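Hydrazine synthase subunit alpha (Candidatus Kuenenia stuttgartiensis, PDB 5C2V) catalyses the condensation of hydroxylamine with ammonia to hydrazine, the second half-reaction of the hydrazine synthase complex, and carries two c-type hemes. Local coordinates at residues D[229-242]-D[286-298]. Numbering follows the deposited sequence.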
loop_
_atom_site.group_PDB
_atom_site.type_symbol
_atom_site.label_atom_id
_atom_site.label_comp_id
_atom_site.label_asym_id
_atom_site.label_seq_id
_atom_site.Cartn_x
_atom_site.Cartn_y
_atom_site.Cartn_z
ATOM N N PHE D 229 18.237 2.179 -17.776
ATOM C CA PHE D 229 18.094 3.042 -18.944
ATOM C C PHE D 229 18.163 4.534 -18.640
ATOM O O PHE D 229 18.261 4.944 -17.483
ATOM C CB PHE D 229 16.774 2.729 -19.649
ATOM C CG PHE D 229 15.560 2.896 -18.773
ATOM C CD1 PHE D 229 15.137 1.867 -17.946
ATOM C CD2 PHE D 229 14.835 4.076 -18.789
ATOM C CE1 PHE D 229 14.021 2.017 -17.145
ATOM C CE2 PHE D 229 13.717 4.232 -17.989
ATOM C CZ PHE D 229 13.310 3.200 -17.167
ATOM N N ASP D 230 18.085 5.328 -19.705
ATOM C CA ASP D 230 18.144 6.789 -19.641
ATOM C C ASP D 230 19.298 7.329 -18.791
ATOM O O ASP D 230 19.066 7.964 -17.762
ATOM C CB ASP D 230 16.817 7.338 -19.114
ATOM C CG ASP D 230 15.673 7.121 -20.086
ATOM O OD1 ASP D 230 15.853 6.354 -21.056
ATOM O OD2 ASP D 230 14.593 7.711 -19.879
ATOM N N PRO D 231 20.547 7.084 -19.223
ATOM C CA PRO D 231 21.706 7.594 -18.482
ATOM C C PRO D 231 21.921 9.091 -18.694
ATOM O O PRO D 231 21.648 9.607 -19.777
ATOM C CB PRO D 231 22.868 6.788 -19.062
ATOM C CG PRO D 231 22.449 6.499 -20.458
ATOM C CD PRO D 231 20.953 6.322 -20.420
ATOM N N TRP D 232 22.407 9.775 -17.662
ATOM C CA TRP D 232 22.671 11.208 -17.738
ATOM C C TRP D 232 23.843 11.564 -16.823
ATOM O O TRP D 232 24.524 10.675 -16.311
ATOM C CB TRP D 232 21.419 12.010 -17.368
ATOM C CG TRP D 232 21.412 13.418 -17.894
ATOM C CD1 TRP D 232 21.366 14.568 -17.158
ATOM C CD2 TRP D 232 21.460 13.826 -19.269
ATOM N NE1 TRP D 232 21.377 15.663 -17.989
ATOM C CE2 TRP D 232 21.435 15.235 -19.289
ATOM C CE3 TRP D 232 21.518 13.135 -20.484
ATOM C CZ2 TRP D 232 21.467 15.966 -20.474
ATOM C CZ3 TRP D 232 21.551 13.863 -21.661
ATOM C CH2 TRP D 232 21.525 15.263 -21.646
ATOM N N LEU D 233 24.082 12.855 -16.622
ATOM C CA LEU D 233 25.242 13.300 -15.857
ATOM C C LEU D 233 24.872 13.949 -14.525
ATOM O O LEU D 233 23.963 14.776 -14.454
ATOM C CB LEU D 233 26.073 14.281 -16.688
ATOM C CG LEU D 233 26.554 13.769 -18.048
ATOM C CD1 LEU D 233 27.286 14.865 -18.809
ATOM C CD2 LEU D 233 27.437 12.543 -17.878
ATOM N N THR D 234 25.587 13.561 -13.472
ATOM C CA THR D 234 25.456 14.203 -12.171
ATOM C C THR D 234 26.425 15.381 -12.091
ATOM O O THR D 234 27.462 15.374 -12.756
ATOM C CB THR D 234 25.737 13.221 -11.014
ATOM O OG1 THR D 234 27.132 12.897 -10.986
ATOM C CG2 THR D 234 24.922 11.948 -11.181
ATOM N N PRO D 235 26.090 16.400 -11.284
ATOM C CA PRO D 235 26.963 17.572 -11.142
ATOM C C PRO D 235 28.342 17.233 -10.570
ATOM O O PRO D 235 29.291 17.987 -10.786
ATOM C CB PRO D 235 26.182 18.475 -10.182
ATOM C CG PRO D 235 24.758 18.056 -10.345
ATOM C CD PRO D 235 24.814 16.577 -10.570
ATOM N N ASP D 236 28.447 16.119 -9.849
ATOM C CA ASP D 236 29.727 15.682 -9.293
ATOM C C ASP D 236 30.450 14.668 -10.186
ATOM O O ASP D 236 31.483 14.125 -9.798
ATOM C CB ASP D 236 29.539 15.107 -7.885
ATOM C CG ASP D 236 28.297 14.251 -7.760
ATOM O OD1 ASP D 236 28.107 13.339 -8.592
ATOM O OD2 ASP D 236 27.513 14.492 -6.819
ATOM N N GLY D 237 29.910 14.419 -11.376
ATOM C CA GLY D 237 30.580 13.566 -12.345
ATOM C C GLY D 237 30.280 12.076 -12.332
ATOM O O GLY D 237 31.141 11.267 -12.679
ATOM N N ASN D 238 29.070 11.706 -11.925
ATOM C CA ASN D 238 28.633 10.315 -12.024
ATOM C C ASN D 238 27.480 10.153 -13.014
ATOM O O ASN D 238 27.016 11.130 -13.604
ATOM C CB ASN D 238 28.229 9.783 -10.650
ATOM C CG ASN D 238 29.335 9.926 -9.625
ATOM O OD1 ASN D 238 30.161 9.027 -9.457
ATOM N ND2 ASN D 238 29.361 11.060 -8.935
ATOM N N ILE D 239 27.021 8.918 -13.193
ATOM C CA ILE D 239 25.964 8.619 -14.155
ATOM C C ILE D 239 24.602 8.459 -13.482
ATOM O O ILE D 239 24.402 7.556 -12.669
ATOM C CB ILE D 239 26.275 7.337 -14.952
ATOM C CG1 ILE D 239 27.677 7.411 -15.562
ATOM C CG2 ILE D 239 25.225 7.112 -16.033
ATOM C CD1 ILE D 239 27.865 8.557 -16.533
ATOM N N LEU D 240 23.674 9.343 -13.834
ATOM C CA LEU D 240 22.313 9.311 -13.307
ATOM C C LEU D 240 21.386 8.562 -14.258
ATOM O O LEU D 240 21.352 8.858 -15.452
ATOM C CB LEU D 240 21.796 10.733 -13.084
ATOM C CG LEU D 240 20.353 10.901 -12.604
ATOM C CD1 LEU D 240 20.250 10.688 -11.103
ATOM C CD2 LEU D 240 19.811 12.266 -12.998
ATOM N N PHE D 241 20.632 7.599 -13.736
ATOM C CA PHE D 241 19.751 6.808 -14.590
ATOM C C PHE D 241 18.583 6.164 -13.847
ATOM O O PHE D 241 18.445 6.300 -12.629
ATOM C CB PHE D 241 20.557 5.723 -15.314
ATOM C CG PHE D 241 21.201 4.722 -14.392
ATOM C CD1 PHE D 241 22.391 5.017 -13.748
ATOM C CD2 PHE D 241 20.625 3.479 -14.186
ATOM C CE1 PHE D 241 22.987 4.097 -12.905
ATOM C CE2 PHE D 241 21.219 2.554 -13.346
ATOM C CZ PHE D 241 22.401 2.864 -12.705
ATOM N N SER D 242 17.748 5.459 -14.604
ATOM C CA SER D 242 16.589 4.766 -14.057
ATOM C C SER D 242 16.851 3.269 -13.980
ATOM O O SER D 242 17.420 2.678 -14.898
ATOM C CB SER D 242 15.345 5.039 -14.905
ATOM O OG SER D 242 15.067 6.425 -14.983
ATOM N N ARG D 286 9.556 6.057 -13.580
ATOM C CA ARG D 286 10.374 7.262 -13.510
ATOM C C ARG D 286 11.440 7.219 -14.595
ATOM O O ARG D 286 12.354 6.397 -14.539
ATOM C CB ARG D 286 11.012 7.400 -12.126
ATOM C CG ARG D 286 10.038 7.173 -10.977
ATOM C CD ARG D 286 10.721 7.304 -9.624
ATOM N NE ARG D 286 9.988 6.592 -8.580
ATOM C CZ ARG D 286 9.092 7.153 -7.776
ATOM N NH1 ARG D 286 8.811 8.444 -7.890
ATOM N NH2 ARG D 286 8.476 6.424 -6.856
ATOM N N SER D 287 11.329 8.101 -15.586
ATOM C CA SER D 287 12.254 8.049 -16.717
ATOM C C SER D 287 12.679 9.429 -17.203
ATOM O O SER D 287 12.089 10.437 -16.821
ATOM C CB SER D 287 11.630 7.269 -17.876
ATOM O OG SER D 287 10.535 7.973 -18.436
ATOM N N GLN D 288 13.714 9.454 -18.042
ATOM C CA GLN D 288 14.192 10.679 -18.680
ATOM C C GLN D 288 14.571 11.739 -17.650
ATOM O O GLN D 288 14.228 12.912 -17.791
ATOM C CB GLN D 288 13.131 11.218 -19.644
ATOM C CG GLN D 288 12.730 10.220 -20.723
ATOM C CD GLN D 288 11.421 10.576 -21.402
ATOM O OE1 GLN D 288 10.933 11.698 -21.285
ATOM N NE2 GLN D 288 10.845 9.615 -22.116
ATOM N N ALA D 289 15.288 11.311 -16.616
ATOM C CA ALA D 289 15.666 12.191 -15.517
ATOM C C ALA D 289 16.838 13.096 -15.882
ATOM O O ALA D 289 17.861 12.635 -16.390
ATOM C CB ALA D 289 16.003 11.370 -14.281
ATOM N N LYS D 290 16.675 14.390 -15.622
ATOM C CA LYS D 290 17.742 15.364 -15.811
ATOM C C LYS D 290 17.790 16.304 -14.611
ATOM O O LYS D 290 16.864 16.330 -13.802
ATOM C CB LYS D 290 17.543 16.149 -17.110
ATOM C CG LYS D 290 17.547 15.281 -18.360
ATOM C CD LYS D 290 17.500 16.116 -19.628
ATOM C CE LYS D 290 17.283 15.240 -20.852
ATOM N NZ LYS D 290 18.333 14.192 -20.982
ATOM N N ILE D 291 18.870 17.071 -14.491
ATOM C CA ILE D 291 19.068 17.921 -13.322
ATOM C C ILE D 291 19.188 19.400 -13.688
ATOM O O ILE D 291 19.919 19.762 -14.610
ATOM C CB ILE D 291 20.322 17.492 -12.533
ATOM C CG1 ILE D 291 20.293 15.984 -12.274
ATOM C CG2 ILE D 291 20.425 18.263 -11.225
ATOM C CD1 ILE D 291 21.468 15.474 -11.475
ATOM N N THR D 292 18.465 20.246 -12.959
ATOM C CA THR D 292 18.499 21.688 -13.187
ATOM C C THR D 292 19.770 22.307 -12.619
ATOM O O THR D 292 20.316 21.832 -11.626
ATOM C CB THR D 292 17.286 22.393 -12.559
ATOM O OG1 THR D 292 17.300 22.198 -11.139
ATOM C CG2 THR D 292 15.993 21.840 -13.133
ATOM N N PHE D 293 20.246 23.360 -13.272
ATOM C CA PHE D 293 21.471 24.032 -12.856
ATOM C C PHE D 293 21.266 25.061 -11.741
ATOM O O PHE D 293 22.080 25.151 -10.823
ATOM C CB PHE D 293 22.126 24.679 -14.076
ATOM C CG PHE D 293 22.449 23.697 -15.166
ATOM C CD1 PHE D 293 23.642 22.996 -15.151
ATOM C CD2 PHE D 293 21.544 23.450 -16.186
ATOM C CE1 PHE D 293 23.937 22.081 -16.144
ATOM C CE2 PHE D 293 21.833 22.536 -17.181
ATOM C CZ PHE D 293 23.031 21.851 -17.160
ATOM N N GLY D 294 20.192 25.842 -11.825
ATOM C CA GLY D 294 19.959 26.898 -10.854
ATOM C C GLY D 294 19.627 26.464 -9.436
ATOM O O GLY D 294 20.349 26.801 -8.498
ATOM N N ASP D 295 18.539 25.716 -9.272
ATOM C CA ASP D 295 18.134 25.246 -7.948
ATOM C C ASP D 295 18.557 23.803 -7.683
ATOM O O ASP D 295 18.255 23.250 -6.625
ATOM C CB ASP D 295 16.620 25.396 -7.760
ATOM C CG ASP D 295 15.834 25.051 -9.008
ATOM O OD1 ASP D 295 16.306 24.209 -9.801
ATOM O OD2 ASP D 295 14.739 25.624 -9.194
ATOM N N ARG D 296 19.245 23.205 -8.653
ATOM C CA ARG D 296 19.728 21.828 -8.546
ATOM C C ARG D 296 18.610 20.841 -8.228
ATOM O O ARG D 296 18.605 20.213 -7.170
ATOM C CB ARG D 296 20.828 21.729 -7.486
ATOM C CG ARG D 296 22.221 22.028 -8.007
ATOM C CD ARG D 296 23.208 22.182 -6.863
ATOM N NE ARG D 296 24.572 21.859 -7.270
ATOM C CZ ARG D 296 25.199 20.733 -6.943
ATOM N NH1 ARG D 296 24.584 19.825 -6.197
ATOM N NH2 ARG D 296 26.439 20.516 -7.356
ATOM N N LYS D 297 17.670 20.704 -9.155
ATOM C CA LYS D 297 16.557 19.782 -8.976
ATOM C C LYS D 297 16.611 18.657 -9.998
ATOM O O LYS D 297 16.815 18.898 -11.187
ATOM C CB LYS D 297 15.220 20.516 -9.093
ATOM C CG LYS D 297 14.963 21.544 -8.006
ATOM C CD LYS D 297 13.613 22.216 -8.204
ATOM C CE LYS D 297 13.327 23.222 -7.103
ATOM N NZ LYS D 297 12.020 23.905 -7.307
ATOM N N ILE D 298 16.423 17.429 -9.533
ATOM C CA ILE D 298 16.253 16.314 -10.445
ATOM C C ILE D 298 14.826 16.369 -10.958
ATOM O O ILE D 298 13.874 16.242 -10.185
ATOM C CB ILE D 298 16.512 14.952 -9.770
ATOM C CG1 ILE D 298 17.905 14.914 -9.141
ATOM C CG2 ILE D 298 16.340 13.819 -10.772
ATOM C CD1 ILE D 298 18.197 13.633 -8.389
#
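Asp230 lies level with Gln288 where the first strands of two successive four-stranded sheets, 229-233 and 289-291, run side by side, their axes only 9° from parallel, as neighbouring blades do in the six-bladed beta-propeller of the N-terminal domain. No backbone-to-backbone hydrogen bond joins the two segments; the links run from side chain to side chain or from side chain to backbone. Asp230 reaches across with OD2, whose anti lone pair takes the backbone N of Gln288 at 2.7 Å; the hydrogen bond is bent, with an N-H...O angle of 132°. The same oxygen is also bonded to Tyr49 OH, so two donors hold the buried carboxylate. The amide end of Gln288 turns to the next blade, where OE1 meets Ser339 N.

Farther along, Lys290 lies over one face of the Trp232 indole. Its CG makes a CH-pi contact with the five-membered ring, and a bend at the last torsion brings NZ almost directly over the six-membered ring, 3.2 Å from the centroid: a cation-pi interaction.

Leu240, Ile291, Ala289, Ile298 and Pro235 form an apolar patch beside it. Leu240, on the strand paired with 229-233, sends CD2 against Ile291 CG1 and, less closely, toward Ala289 CB and Ile298 CG2. Ile291 CD1 meets Pro235 CD tip to tip at 3.6 Å. Pro235 belongs to the type I turn Thr234-Gly237, and its CG also sits over one face of the Arg296 guanidinium, toward the rim, while CB approaches NH2; the charge of Arg296 is paired with Asp319.

At the opposite end of the contact, Phe229 presents a ring edge to Ser287 CB, and Ser242 CB lies over a face of that ring. Ser242 OG donates to Arg286 O at 2.7 Å, tilted 28° from the carbonyl plane.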